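Local structure of DUF4848 domain-containing protein (Bacteroides thetaiotaomicron, 4LB8) at residues 57-69 / 115-129. The protein is of unknown function, a DUF4848-family protein made with a signal sequence and probably exported as a lipoprotein to the cell envelope. Numbering follows the deposited sequence.
Sequences SLSFKSQMILMQE and YSRLVYVANEYFVNM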
loop_
_atom_site.group_PDB
_atom_site.type_symbol
_atom_site.label_atom_id
_atom_site.label_comp_id
_atom_site.label_asym_id
_atom_site.label_seq_id
_atom_site.Cartn_x
_atom_site.Cartn_y
_atom_site.Cartn_z
ATOM N N SER A 57 41.785 -4.615 9.573
ATOM C CA SER A 57 42.774 -5.236 10.481
ATOM C C SER A 57 43.146 -6.624 9.998
ATOM O O SER A 57 44.301 -7.032 10.140
ATOM C CB SER A 57 42.223 -5.363 11.903
ATOM O OG SER A 57 41.827 -4.122 12.459
ATOM N N LEU A 58 42.147 -7.359 9.460
ATOM C CA LEU A 58 42.282 -8.728 8.982
ATOM C C LEU A 58 42.695 -8.820 7.502
ATOM O O LEU A 58 42.832 -9.931 6.989
ATOM C CB LEU A 58 40.947 -9.454 9.181
ATOM C CG LEU A 58 40.542 -9.748 10.609
ATOM C CD1 LEU A 58 39.065 -9.837 10.709
ATOM C CD2 LEU A 58 41.145 -11.069 11.095
ATOM N N SER A 59 42.889 -7.667 6.820
ATOM C CA SER A 59 43.233 -7.556 5.387
ATOM C C SER A 59 42.304 -8.468 4.526
ATOM O O SER A 59 42.750 -9.165 3.597
ATOM C CB SER A 59 44.709 -7.872 5.152
ATOM O OG SER A 59 45.541 -6.925 5.800
ATOM N N PHE A 60 41.004 -8.459 4.875
ATOM C CA PHE A 60 39.980 -9.268 4.227
ATOM C C PHE A 60 38.820 -8.390 3.719
ATOM O O PHE A 60 38.204 -7.666 4.506
ATOM C CB PHE A 60 39.471 -10.367 5.194
ATOM C CG PHE A 60 38.422 -11.271 4.594
ATOM C CD1 PHE A 60 38.764 -12.220 3.639
ATOM C CD2 PHE A 60 37.082 -11.133 4.938
ATOM C CE1 PHE A 60 37.784 -13.018 3.044
ATOM C CE2 PHE A 60 36.105 -11.939 4.345
ATOM C CZ PHE A 60 36.463 -12.876 3.405
ATOM N N LYS A 61 38.543 -8.457 2.396
ATOM C CA LYS A 61 37.419 -7.755 1.780
ATOM C C LYS A 61 36.226 -8.707 1.780
ATOM O O LYS A 61 36.260 -9.754 1.120
ATOM C CB LYS A 61 37.758 -7.245 0.361
ATOM C CG LYS A 61 36.622 -6.476 -0.315
ATOM C CD LYS A 61 37.158 -5.376 -1.223
ATOM C CE LYS A 61 36.146 -4.915 -2.245
ATOM N NZ LYS A 61 36.062 -5.847 -3.402
ATOM N N SER A 62 35.225 -8.401 2.596
ATOM C CA SER A 62 34.030 -9.222 2.664
ATOM C C SER A 62 32.943 -8.566 1.841
ATOM O O SER A 62 33.132 -7.443 1.348
ATOM C CB SER A 62 33.581 -9.432 4.108
ATOM O OG SER A 62 33.578 -8.234 4.864
ATOM N N GLN A 63 31.804 -9.277 1.672
ATOM C CA GLN A 63 30.642 -8.794 0.942
ATOM C C GLN A 63 30.132 -7.499 1.533
ATOM O O GLN A 63 29.631 -6.656 0.781
ATOM C CB GLN A 63 29.552 -9.838 0.926
ATOM C CG GLN A 63 29.709 -10.725 -0.276
ATOM C CD GLN A 63 28.558 -11.640 -0.463
ATOM O OE1 GLN A 63 27.401 -11.309 -0.136
ATOM N NE2 GLN A 63 28.849 -12.778 -1.071
HETATM N N MSE A 64 30.324 -7.309 2.858
HETATM C CA MSE A 64 29.962 -6.078 3.535
HETATM C C MSE A 64 30.774 -4.878 2.977
HETATM O O MSE A 64 30.175 -3.841 2.691
HETATM C CB MSE A 64 30.151 -6.213 5.045
HETATM C CG MSE A 64 29.513 -5.069 5.808
HETATM SE SE MSE A 64 30.747 -3.863 6.741
HETATM C CE MSE A 64 31.785 -3.264 5.501
ATOM N N ILE A 65 32.119 -5.021 2.816
ATOM C CA ILE A 65 33.003 -3.957 2.293
ATOM C C ILE A 65 32.589 -3.621 0.857
ATOM O O ILE A 65 32.533 -2.439 0.500
ATOM C CB ILE A 65 34.529 -4.313 2.407
ATOM C CG1 ILE A 65 34.963 -4.703 3.859
ATOM C CG2 ILE A 65 35.449 -3.240 1.770
ATOM C CD1 ILE A 65 35.033 -3.555 4.957
ATOM N N LEU A 66 32.238 -4.649 0.064
ATOM C CA LEU A 66 31.746 -4.471 -1.301
ATOM C C LEU A 66 30.417 -3.691 -1.308
ATOM O O LEU A 66 30.239 -2.864 -2.183
ATOM C CB LEU A 66 31.582 -5.834 -2.004
ATOM C CG LEU A 66 31.430 -5.786 -3.518
ATOM C CD1 LEU A 66 32.710 -5.308 -4.184
ATOM C CD2 LEU A 66 31.003 -7.136 -4.050
HETATM N N MSE A 67 29.506 -3.942 -0.345
HETATM C CA MSE A 67 28.214 -3.255 -0.198
HETATM C C MSE A 67 28.447 -1.782 0.139
HETATM O O MSE A 67 27.785 -0.916 -0.438
HETATM C CB MSE A 67 27.339 -3.936 0.870
HETATM C CG MSE A 67 25.897 -3.403 0.934
HETATM SE SE MSE A 67 24.894 -3.607 -0.725
HETATM C CE MSE A 67 24.071 -5.362 -0.395
ATOM N N GLN A 68 29.415 -1.488 1.023
ATOM C CA GLN A 68 29.809 -0.109 1.330
ATOM C C GLN A 68 30.218 0.605 0.024
ATOM O O GLN A 68 29.716 1.690 -0.280
ATOM C CB GLN A 68 30.986 -0.072 2.327
ATOM C CG GLN A 68 30.679 -0.520 3.729
ATOM C CD GLN A 68 30.180 0.597 4.613
ATOM O OE1 GLN A 68 29.014 0.599 5.032
ATOM N NE2 GLN A 68 31.065 1.543 4.965
ATOM N N GLU A 69 31.106 -0.042 -0.755
ATOM C CA GLU A 69 31.623 0.453 -2.025
ATOM C C GLU A 69 30.511 0.646 -3.055
ATOM O O GLU A 69 30.466 1.687 -3.717
ATOM C CB GLU A 69 32.665 -0.524 -2.580
ATOM C CG GLU A 69 33.976 -0.542 -1.823
ATOM C CD GLU A 69 35.035 -1.453 -2.416
ATOM O OE1 GLU A 69 34.787 -2.041 -3.497
ATOM O OE2 GLU A 69 36.123 -1.566 -1.804
ATOM N N TYR A 115 21.315 -5.612 -3.734
ATOM C CA TYR A 115 20.940 -6.378 -2.541
ATOM C C TYR A 115 21.826 -7.582 -2.321
ATOM O O TYR A 115 22.308 -8.185 -3.293
ATOM C CB TYR A 115 19.494 -6.871 -2.664
ATOM C CG TYR A 115 18.473 -5.775 -2.499
ATOM C CD1 TYR A 115 17.960 -5.458 -1.243
ATOM C CD2 TYR A 115 18.014 -5.045 -3.599
ATOM C CE1 TYR A 115 16.999 -4.465 -1.084
ATOM C CE2 TYR A 115 17.076 -4.026 -3.446
ATOM C CZ TYR A 115 16.567 -3.744 -2.187
ATOM O OH TYR A 115 15.643 -2.745 -2.009
ATOM N N SER A 116 21.983 -7.981 -1.040
ATOM C CA SER A 116 22.693 -9.220 -0.683
ATOM C C SER A 116 21.811 -10.381 -1.138
ATOM O O SER A 116 20.586 -10.259 -1.124
ATOM C CB SER A 116 22.942 -9.280 0.825
ATOM O OG SER A 116 24.010 -10.121 1.236
ATOM N N ARG A 117 22.422 -11.482 -1.575
ATOM C CA ARG A 117 21.706 -12.697 -1.978
ATOM C C ARG A 117 21.476 -13.572 -0.739
ATOM O O ARG A 117 20.665 -14.466 -0.789
ATOM C CB ARG A 117 22.478 -13.458 -3.067
ATOM C CG ARG A 117 22.411 -12.754 -4.413
ATOM C CD ARG A 117 23.214 -13.482 -5.484
ATOM N NE ARG A 117 23.189 -12.797 -6.784
ATOM C CZ ARG A 117 22.219 -12.932 -7.683
ATOM N NH1 ARG A 117 21.175 -13.718 -7.435
ATOM N NH2 ARG A 117 22.269 -12.260 -8.827
ATOM N N LEU A 118 22.129 -13.245 0.382
ATOM C CA LEU A 118 22.101 -13.950 1.664
ATOM C C LEU A 118 20.759 -13.948 2.362
ATOM O O LEU A 118 20.132 -12.905 2.538
ATOM C CB LEU A 118 23.123 -13.330 2.646
ATOM C CG LEU A 118 24.604 -13.474 2.336
ATOM C CD1 LEU A 118 25.438 -12.866 3.435
ATOM C CD2 LEU A 118 25.000 -14.919 2.138
ATOM N N VAL A 119 20.373 -15.116 2.852
ATOM C CA VAL A 119 19.172 -15.292 3.671
ATOM C C VAL A 119 19.560 -14.833 5.092
ATOM O O VAL A 119 18.861 -14.029 5.709
ATOM C CB VAL A 119 18.669 -16.767 3.631
ATOM C CG1 VAL A 119 17.440 -16.961 4.503
ATOM C CG2 VAL A 119 18.415 -17.224 2.212
ATOM N N TYR A 120 20.713 -15.324 5.574
ATOM C CA TYR A 120 21.275 -15.027 6.889
ATOM C C TYR A 120 22.225 -13.859 6.693
ATOM O O TYR A 120 23.432 -14.011 6.518
ATOM C CB TYR A 120 21.931 -16.298 7.461
ATOM C CG TYR A 120 21.037 -17.522 7.337
ATOM C CD1 TYR A 120 19.701 -17.477 7.729
ATOM C CD2 TYR A 120 21.511 -18.708 6.786
ATOM C CE1 TYR A 120 18.859 -18.570 7.560
ATOM C CE2 TYR A 120 20.681 -19.821 6.638
ATOM C CZ TYR A 120 19.362 -19.751 7.047
ATOM O OH TYR A 120 18.530 -20.836 6.944
ATOM N N VAL A 121 21.611 -12.679 6.670
ATOM C CA VAL A 121 22.132 -11.357 6.336
ATOM C C VAL A 121 23.423 -10.943 7.073
ATOM O O VAL A 121 24.316 -10.360 6.437
ATOM C CB VAL A 121 21.041 -10.249 6.463
ATOM C CG1 VAL A 121 19.967 -10.437 5.411
ATOM C CG2 VAL A 121 20.423 -10.166 7.865
ATOM N N ALA A 122 23.514 -11.204 8.395
ATOM C CA ALA A 122 24.673 -10.777 9.197
ATOM C C ALA A 122 25.953 -11.514 8.776
ATOM O O ALA A 122 27.025 -11.005 9.016
ATOM C CB ALA A 122 24.405 -10.946 10.683
ATOM N N ASN A 123 25.840 -12.621 8.033
ATOM C CA ASN A 123 27.006 -13.359 7.528
ATOM C C ASN A 123 27.819 -12.554 6.484
ATOM O O ASN A 123 28.946 -12.950 6.177
ATOM C CB ASN A 123 26.587 -14.695 6.947
ATOM C CG ASN A 123 26.379 -15.732 8.002
ATOM O OD1 ASN A 123 26.945 -15.650 9.075
ATOM N ND2 ASN A 123 25.596 -16.762 7.725
ATOM N N GLU A 124 27.266 -11.418 5.982
ATOM C CA GLU A 124 27.893 -10.500 5.019
ATOM C C GLU A 124 29.279 -10.024 5.517
ATOM O O GLU A 124 30.172 -9.782 4.705
ATOM C CB GLU A 124 26.983 -9.291 4.718
ATOM C CG GLU A 124 26.727 -8.338 5.885
ATOM C CD GLU A 124 26.393 -6.902 5.523
ATOM O OE1 GLU A 124 26.491 -6.544 4.327
ATOM O OE2 GLU A 124 26.068 -6.122 6.447
ATOM N N TYR A 125 29.459 -9.933 6.842
ATOM C CA TYR A 125 30.715 -9.545 7.472
ATOM C C TYR A 125 31.833 -10.553 7.204
ATOM O O TYR A 125 32.992 -10.164 7.190
ATOM C CB TYR A 125 30.530 -9.414 8.999
ATOM C CG TYR A 125 29.486 -8.398 9.406
ATOM C CD1 TYR A 125 29.637 -7.053 9.092
ATOM C CD2 TYR A 125 28.387 -8.769 10.171
ATOM C CE1 TYR A 125 28.656 -6.122 9.423
ATOM C CE2 TYR A 125 27.420 -7.839 10.546
ATOM C CZ TYR A 125 27.556 -6.516 10.164
ATOM O OH TYR A 125 26.607 -5.594 10.524
ATOM N N PHE A 126 31.506 -11.845 7.033
ATOM C CA PHE A 126 32.560 -12.834 6.913
ATOM C C PHE A 126 32.600 -13.556 5.558
ATOM O O PHE A 126 33.686 -14.009 5.194
ATOM C CB PHE A 126 32.461 -13.852 8.055
ATOM C CG PHE A 126 32.345 -13.293 9.460
ATOM C CD1 PHE A 126 33.319 -12.450 9.976
ATOM C CD2 PHE A 126 31.291 -13.663 10.287
ATOM C CE1 PHE A 126 33.229 -11.960 11.293
ATOM C CE2 PHE A 126 31.210 -13.188 11.605
ATOM C CZ PHE A 126 32.170 -12.329 12.096
ATOM N N VAL A 127 31.462 -13.645 4.805
ATOM C CA VAL A 127 31.445 -14.282 3.478
ATOM C C VAL A 127 32.354 -13.521 2.499
ATOM O O VAL A 127 32.468 -12.295 2.572
ATOM C CB VAL A 127 30.041 -14.495 2.833
ATOM C CG1 VAL A 127 29.255 -15.600 3.525
ATOM C CG2 VAL A 127 29.238 -13.198 2.741
ATOM N N ASN A 128 32.995 -14.259 1.591
ATOM C CA ASN A 128 33.856 -13.689 0.575
ATOM C C ASN A 128 33.025 -13.358 -0.673
ATOM O O ASN A 128 31.789 -13.290 -0.609
ATOM C CB ASN A 128 35.042 -14.632 0.251
ATOM C CG ASN A 128 34.694 -16.008 -0.294
ATOM O OD1 ASN A 128 33.582 -16.289 -0.753
ATOM N ND2 ASN A 128 35.674 -16.887 -0.293
HETATM N N MSE A 129 33.704 -13.203 -1.814
HETATM C CA MSE A 129 33.071 -12.828 -3.066
HETATM C C MSE A 129 32.209 -13.950 -3.694
HETATM O O MSE A 129 31.412 -13.648 -4.596
HETATM C CB MSE A 129 34.134 -12.305 -4.045
HETATM C CG MSE A 129 34.812 -11.006 -3.551
HETATM SE SE MSE A 129 33.543 -9.616 -2.953
HETATM C CE MSE A 129 33.712 -9.680 -1.116
HETATM O O HOH W 1 26.508 -7.369 1.882
HETATM O O HOH W 2 25.087 -11.548 -2.041
#
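Asn128 meets the Phe60 ring at its edge, with CB 3.9 Å from CZ and near the ring plane, while the Phe126 carbonyl approaches the same ring obliquely. At the Tyr125 ring the selenium of Met64, a selenomethionine like Met129, also sits edge-on, 81° off the normal and 5.2 Å from the centroid, a Met-aromatic contact. Both rings lie near the start of helix 63-80, where the 3-10 turn 121-125 and the loop after it present the carbonyls of Glu124 and Val127 to the first backbone N-H groups. Met64 N donates to Glu124 O (3.1 Å) and Gln63 N to Val127 O (3.2 Å). The side chain of the N-cap residue Ser62 makes no capping bond; chi1 of 46° sets OG between the backbone N and the carbonyl carbon, from where it donates to Tyr125 O from above the carbonyl plane (3.1 Å). Gln63 is gripped further out: its side chain, extended beyond CG, crosses Val127 at an angle, CD against CG2, NE2 donates to Asn128 O (3.0 Å, 147° at the hydrogen), and a water joins OE1 to Arg117 N. A leucine in its place would probably leave Asn128 O without this donor and break the water link to Arg117. The carboxylate of Glu124 lies against Met64 CG and reaches Thr256 of the second subunit through OE2, so the contact adjoins the dimer interface. Beyond Gln63, Leu66 CD2 rests 3.7 Å from the selenium of Met129.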